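Local coordinates for GGDEF family protein (Vibrio cholerae, PDB 5GZS) that probably makes the second messenger cyclic di-GMP as a diguanylate cyclase, and binds arginine in its periplasmic portion, at residues Gln213-Glu217 against Ser218-Val222; Glu347-Gln350 against Gln351-Asn355. All coordinates share one frame; numbering follows the deposited sequence.

Contact 1 (Gln213-Glu217 against Ser218-Val222)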
ATOM      1  N   GLN A 213     -26.198  22.361  -0.860  1.00 28.14           N
ATOM      2  CA  GLN A 213     -27.526  22.196  -1.410  1.00 30.54           C
ATOM      3  C   GLN A 213     -28.076  20.845  -0.991  1.00 35.20           C
ATOM      4  O   GLN A 213     -29.291  20.660  -0.882  1.00 38.59           O
ATOM      5  CB  GLN A 213     -27.524  22.340  -2.936  1.00 30.86           C
ATOM      6  CG  GLN A 213     -28.865  22.807  -3.475  1.00 45.94           C
ATOM      7  CD  GLN A 213     -29.522  23.906  -2.614  1.00 63.43           C
ATOM      8  OE1 GLN A 213     -28.863  24.841  -2.135  1.00 72.10           O
ATOM      9  NE2 GLN A 213     -30.830  23.798  -2.433  1.00 63.33           N
ATOM     10  N   SER A 214     -27.178  19.905  -0.740  1.00 34.77           N
ATOM     11  CA  SER A 214     -27.603  18.581  -0.331  1.00 36.79           C
ATOM     12  C   SER A 214     -28.129  18.607   1.090  1.00 40.31           C
ATOM     13  O   SER A 214     -29.081  17.870   1.424  1.00 27.30           O
ATOM     14  CB  SER A 214     -26.456  17.582  -0.444  1.00 36.06           C
ATOM     15  OG  SER A 214     -26.278  17.189  -1.782  1.00 37.77           O
ATOM     16  N   VAL A 215     -27.489  19.435   1.918  1.00 27.10           N
ATOM     17  CA  VAL A 215     -27.918  19.612   3.302  1.00 36.31           C
ATOM     18  C   VAL A 215     -29.355  20.118   3.314  1.00 33.34           C
ATOM     19  O   VAL A 215     -30.224  19.527   3.957  1.00 27.93           O
ATOM     20  CB  VAL A 215     -27.018  20.594   4.063  1.00 36.41           C
ATOM     21  CG1 VAL A 215     -27.601  20.914   5.441  1.00 25.89           C
ATOM     22  CG2 VAL A 215     -25.596  20.057   4.157  1.00 27.77           C
ATOM     23  N   VAL A 216     -29.583  21.201   2.569  1.00 30.50           N
ATOM     24  CA  VAL A 216     -30.908  21.808   2.412  1.00 27.70           C
ATOM     25  C   VAL A 216     -31.907  20.800   1.871  1.00 39.97           C
ATOM     26  O   VAL A 216     -32.997  20.631   2.446  1.00 43.83           O
ATOM     27  CB  VAL A 216     -30.873  23.050   1.471  1.00 36.24           C
ATOM     28  CG1 VAL A 216     -32.268  23.441   1.047  1.00 28.23           C
ATOM     29  CG2 VAL A 216     -30.152  24.229   2.145  1.00 26.39           C
ATOM     30  N   GLU A 217     -31.547  20.107   0.788  1.00 27.94           N
ATOM     31  CA  GLU A 217     -32.423  19.049   0.264  1.00 41.69           C
ATOM     32  C   GLU A 217     -32.692  17.945   1.281  1.00 41.29           C
ATOM     33  O   GLU A 217     -33.681  17.234   1.160  1.00 48.86           O
ATOM     34  CB  GLU A 217     -31.853  18.419  -1.003  1.00 50.29           C
ATOM     35  CG  GLU A 217     -31.970  19.298  -2.227  1.00 63.73           C
ATOM     36  CD  GLU A 217     -31.308  18.690  -3.445  1.00 77.28           C
ATOM     37  OE1 GLU A 217     -30.917  17.501  -3.388  1.00 81.76           O
ATOM     38  OE2 GLU A 217     -31.186  19.404  -4.463  1.00 85.95           O
ATOM     39  N   SER A 218     -31.830  17.794   2.283  1.00 44.64           N
ATOM     40  CA  SER A 218     -32.018  16.717   3.246  1.00 38.93           C
ATOM     41  C   SER A 218     -33.122  17.123   4.198  1.00 38.23           C
ATOM     42  O   SER A 218     -33.797  16.289   4.799  1.00 30.82           O
ATOM     43  CB  SER A 218     -30.733  16.428   4.024  1.00 33.50           C
ATOM     44  OG  SER A 218     -30.575  17.344   5.093  1.00 38.89           O
ATOM     45  N   GLY A 219     -33.292  18.427   4.353  1.00 34.14           N
ATOM     46  CA  GLY A 219     -34.393  18.903   5.161  1.00 35.24           C
ATOM     47  C   GLY A 219     -34.120  18.746   6.630  1.00 28.82           C
ATOM     48  O   GLY A 219     -35.041  18.670   7.425  1.00 54.08           O
ATOM     49  N   LEU A 220     -32.851  18.665   6.994  1.00 36.99           N
ATOM     50  CA  LEU A 220     -32.522  18.575   8.398  1.00 40.73           C
ATOM     51  C   LEU A 220     -32.496  19.998   8.954  1.00 41.50           C
ATOM     52  O   LEU A 220     -32.262  20.953   8.230  1.00 47.55           O
ATOM     53  CB  LEU A 220     -31.185  17.836   8.623  1.00 38.51           C
ATOM     54  CG  LEU A 220     -29.880  18.562   8.311  1.00 38.63           C
ATOM     55  CD1 LEU A 220     -29.459  19.427   9.482  1.00 31.96           C
ATOM     56  CD2 LEU A 220     -28.787  17.565   7.960  1.00 33.07           C
ATOM     57  N   ASN A 221     -32.729  20.118  10.252  1.00 43.37           N
ATOM     58  CA  ASN A 221     -32.806  21.398  10.918  1.00 35.31           C
ATOM     59  C   ASN A 221     -31.432  21.960  11.264  1.00 36.60           C
ATOM     60  O   ASN A 221     -30.927  21.705  12.348  1.00 46.91           O
ATOM     61  CB  ASN A 221     -33.667  21.246  12.175  1.00 36.03           C
ATOM     62  CG  ASN A 221     -33.810  22.531  12.954  1.00 35.74           C
ATOM     63  OD1 ASN A 221     -33.295  23.574  12.573  1.00 29.86           O
ATOM     64  ND2 ASN A 221     -34.537  22.459  14.052  1.00 42.51           N
ATOM     65  N   VAL A 222     -30.853  22.756  10.366  1.00 36.09           N
ATOM     66  CA  VAL A 222     -29.543  23.360  10.614  1.00 35.08           C
ATOM     67  C   VAL A 222     -29.489  24.334  11.819  1.00 50.75           C
ATOM     68  O   VAL A 222     -28.404  24.843  12.142  1.00 46.09           O
ATOM     69  CB  VAL A 222     -29.027  24.142   9.372  1.00 41.12           C
ATOM     70  CG1 VAL A 222     -29.349  23.396   8.056  1.00 41.22           C
ATOM     71  CG2 VAL A 222     -29.615  25.546   9.348  1.00 33.29           C
TER
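Val-215 meets the chain that leaves its own helix in two ways: its carbonyl oxygen collects the N-H groups of the last turn, and its side chain packs against Val-222 and Leu-220 further on. The backbone side is the tight one. Val-215 O accepts from Ser-218 N at 2.9 Å and from Gly-219 N at 3.3 Å. Gly-219 N also reaches Val-216 O at 2.9 Å, so this one N-H is shared between two carbonyls. Ser-218 OG lies very close to Val-215 O as well, but that bond is doubtful as modelled. With chi1 82°, Ser-218 OG lies between its own backbone N and carbonyl carbon, and there it accepts from Leu-220 N at 3.2 Å, closing an ST turn. Between them Gly-219, with a positive phi of 76°, takes the chain out of the helix. The turn thus ends helix 189-218 and starts the link into strand 226-230, the first strand in the chain of a mixed sheet.

The apolar part is looser. Val-215 CG1 comes within 4.0 Å of Val-222 CG1, the two side chains crossing at a slant, and Leu-220 CG stays at 4.4 Å from that same Val-215 CG1. Val-216 and Glu-217 lie on the exposed side of the turn.

Val-215 and Leu-220 also rest on Leu-262, in the loop after helix 248-259. Helix 421-435 packs here too, Leu-220 lying against Thr-425, Leu-426 and Leu-429, while Arg-432 bonds Ser-214 OG.

Contact 2 (Glu347-Gln350 against Gln351-Asn355)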
ATOM      1  N   GLU A 347     -10.982  -8.092  20.183  1.00 47.83           N
ATOM      2  CA  GLU A 347     -11.727  -8.665  19.095  1.00 57.84           C
ATOM      3  C   GLU A 347     -10.765  -9.046  17.981  1.00 62.17           C
ATOM      4  O   GLU A 347     -10.822 -10.168  17.475  1.00 75.23           O
ATOM      5  CB  GLU A 347     -12.780  -7.672  18.634  1.00 63.68           C
ATOM      6  CG  GLU A 347     -13.404  -7.891  17.279  1.00 65.22           C
ATOM      7  CD  GLU A 347     -14.464  -6.825  17.024  1.00 66.18           C
ATOM      8  OE1 GLU A 347     -14.670  -6.441  15.853  1.00 54.72           O
ATOM      9  OE2 GLU A 347     -15.083  -6.366  18.016  1.00 67.08           O
ATOM     10  N   LEU A 348      -9.857  -8.136  17.635  1.00 49.16           N
ATOM     11  CA  LEU A 348      -8.941  -8.366  16.524  1.00 51.88           C
ATOM     12  C   LEU A 348      -8.172  -9.669  16.705  1.00 56.73           C
ATOM     13  O   LEU A 348      -8.077 -10.488  15.788  1.00 63.58           O
ATOM     14  CB  LEU A 348      -7.961  -7.200  16.379  1.00 50.12           C
ATOM     15  CG  LEU A 348      -6.869  -7.353  15.309  1.00 53.01           C
ATOM     16  CD1 LEU A 348      -7.455  -7.848  13.979  1.00 47.21           C
ATOM     17  CD2 LEU A 348      -6.148  -6.002  15.098  1.00 46.48           C
ATOM     18  N   LEU A 349      -7.642  -9.868  17.903  1.00 52.67           N
ATOM     19  CA  LEU A 349      -6.818 -11.026  18.137  1.00 52.40           C
ATOM     20  C   LEU A 349      -7.680 -12.263  18.136  1.00 55.89           C
ATOM     21  O   LEU A 349      -7.245 -13.325  17.679  1.00 68.58           O
ATOM     22  CB  LEU A 349      -6.039 -10.887  19.440  1.00 52.97           C
ATOM     23  CG  LEU A 349      -4.900  -9.869  19.332  1.00 48.45           C
ATOM     24  CD1 LEU A 349      -3.881 -10.149  20.409  1.00 56.07           C
ATOM     25  CD2 LEU A 349      -4.250  -9.919  17.973  1.00 48.53           C
ATOM     26  N   GLN A 350      -8.908 -12.131  18.614  1.00 49.93           N
ATOM     27  CA  GLN A 350      -9.799 -13.283  18.621  1.00 52.05           C
ATOM     28  C   GLN A 350     -10.102 -13.771  17.191  1.00 50.81           C
ATOM     29  O   GLN A 350     -10.302 -14.972  16.986  1.00 55.54           O
ATOM     30  CB  GLN A 350     -11.082 -12.959  19.374  1.00 56.92           C
ATOM     31  CG  GLN A 350     -10.928 -13.004  20.888  1.00 63.68           C
ATOM     32  CD  GLN A 350     -12.136 -12.434  21.607  1.00 60.46           C
ATOM     33  OE1 GLN A 350     -12.773 -11.510  21.115  1.00 65.38           O
ATOM     34  NE2 GLN A 350     -12.449 -12.976  22.778  1.00 65.32           N
ATOM     35  N   GLN A 351     -10.120 -12.858  16.209  1.00 49.53           N
ATOM     36  CA  GLN A 351     -10.206 -13.283  14.811  1.00 56.86           C
ATOM     37  C   GLN A 351      -8.825 -13.839  14.472  1.00 60.87           C
ATOM     38  O   GLN A 351      -8.680 -15.035  14.212  1.00 72.16           O
ATOM     39  CB  GLN A 351     -10.607 -12.140  13.858  1.00 54.84           C
ATOM     40  CG  GLN A 351     -11.445 -12.539  12.610  1.00 95.07           C
ATOM     41  CD  GLN A 351     -10.747 -13.466  11.584  1.00 97.01           C
ATOM     42  OE1 GLN A 351      -9.558 -13.758  11.706  1.00105.16           O
ATOM     43  NE2 GLN A 351     -11.502 -13.923  10.565  1.00 94.65           N
HETATM   44  N   MSE A 352      -7.809 -12.982  14.523  1.00 52.00           N
HETATM   45  CA  MSE A 352      -6.454 -13.342  14.097  1.00 48.74           C
HETATM   46  C   MSE A 352      -5.826 -14.558  14.811  1.00 59.88           C
HETATM   47  O   MSE A 352      -5.208 -15.391  14.157  1.00 56.50           O
HETATM   48  CB  MSE A 352      -5.571 -12.113  14.255  1.00 48.03           C
HETATM   49  CG  MSE A 352      -5.855 -11.110  13.158  1.00 46.90           C
HETATM   50 SE   MSE A 352      -4.632  -9.641  13.114  1.00 73.87          SE
HETATM   51  CE  MSE A 352      -3.278 -10.458  11.971  1.00144.29           C
ATOM     52  N   LEU A 353      -6.008 -14.698  16.130  1.00 62.19           N
ATOM     53  CA  LEU A 353      -5.458 -15.872  16.840  1.00 60.79           C
ATOM     54  C   LEU A 353      -6.553 -16.671  17.550  1.00 63.47           C
ATOM     55  O   LEU A 353      -6.654 -16.651  18.785  1.00 63.31           O
ATOM     56  CB  LEU A 353      -4.392 -15.438  17.845  1.00 61.05           C
ATOM     57  CG  LEU A 353      -3.478 -14.312  17.352  1.00 61.60           C
ATOM     58  CD1 LEU A 353      -2.720 -13.700  18.518  1.00 64.50           C
ATOM     59  CD2 LEU A 353      -2.538 -14.815  16.312  1.00 52.94           C
ATOM     60  N   PRO A 354      -7.356 -17.404  16.766  1.00 62.79           N
ATOM     61  CA  PRO A 354      -8.595 -18.033  17.235  1.00 67.95           C
ATOM     62  C   PRO A 354      -8.393 -18.969  18.419  1.00 72.00           C
ATOM     63  O   PRO A 354      -7.389 -19.678  18.464  1.00 82.04           O
ATOM     64  CB  PRO A 354      -9.073 -18.822  16.007  1.00 68.47           C
ATOM     65  CG  PRO A 354      -8.358 -18.213  14.837  1.00 63.99           C
ATOM     66  CD  PRO A 354      -7.049 -17.755  15.367  1.00 64.49           C
ATOM     67  N   ASN A 355      -9.328 -18.943  19.367  1.00 69.82           N
ATOM     68  CA  ASN A 355      -9.359 -19.889  20.490  1.00 67.18           C
ATOM     69  C   ASN A 355      -8.130 -19.829  21.399  1.00 67.20           C
ATOM     70  O   ASN A 355      -7.887 -20.725  22.208  1.00 66.13           O
ATOM     71  CB  ASN A 355      -9.524 -21.310  19.957  1.00 71.68           C
ATOM     72  CG  ASN A 355     -10.136 -22.226  20.964  1.00 76.49           C
ATOM     73  OD1 ASN A 355     -10.885 -21.780  21.839  1.00 86.58           O
ATOM     74  ND2 ASN A 355      -9.805 -23.512  20.880  1.00 72.22           N
TER
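Helix 344-352 of the beta-alpha-beta unit between strands 337-340 and 359-361 ends here, and Leu-348 and Leu-349 each meet the residue four places on. Leu-348 lies alongside selenomethionine Met-352, both pointing the same way, with Leu-348 CD1 3.5 Å from Met-352 SE. In Leu-348 chi1, 176°, sets CG beside the residue's own carbonyl carbon, and chi2, 47°, then places CD1 by the selenium. Phe-408 and Tyr-409 of strand 399-410 pack on this pair. One position round the helix, Leu-349 CD2 and Leu-353 CD1 approach to 4.1 Å, both leucines resting on Ile-337.

Behind the side chains run two ordinary helical bonds. Gln-351 N donates to Glu-347 O at 3.1 Å, and Met-352 N to Leu-348 O at 2.8 Å. The next bond, from Leu-353 N to Leu-349 O, is modelled too short for its length to be relied on. Leu-353 leaves helical geometry, and Pro-165 and Tyr-60 of the second subunit pack on Leu-353 and Pro-354 respectively. Beyond the last N-H, Pro-354 CA points its hydrogen at Gln-350 O, a C-H...O contact of 3.5 Å.

Contact 1 comes first along the chain and contact 2 follows more than a hundred residues later, with centres 42 Å apart and nearest atoms about 29 Å apart, so they do not touch. Both are helix ends, but they serve different sheets. The loop at contact 1 leads into strand 226-230, in a sheet with strands 264-266, 288-292, 303-304 and 414-417. Helix 344-352 at contact 2 belongs with a second sheet, of strands 359-361, 337-340, 378-382, 312-318 and 399-410. The two sheets probably form the cores of the two lobes of a family 3 solute-binding fold. The arginine pocket, from Glu-11 to Asn-142, lies earlier in the chain than both contacts; contact 2 touches the second subunit.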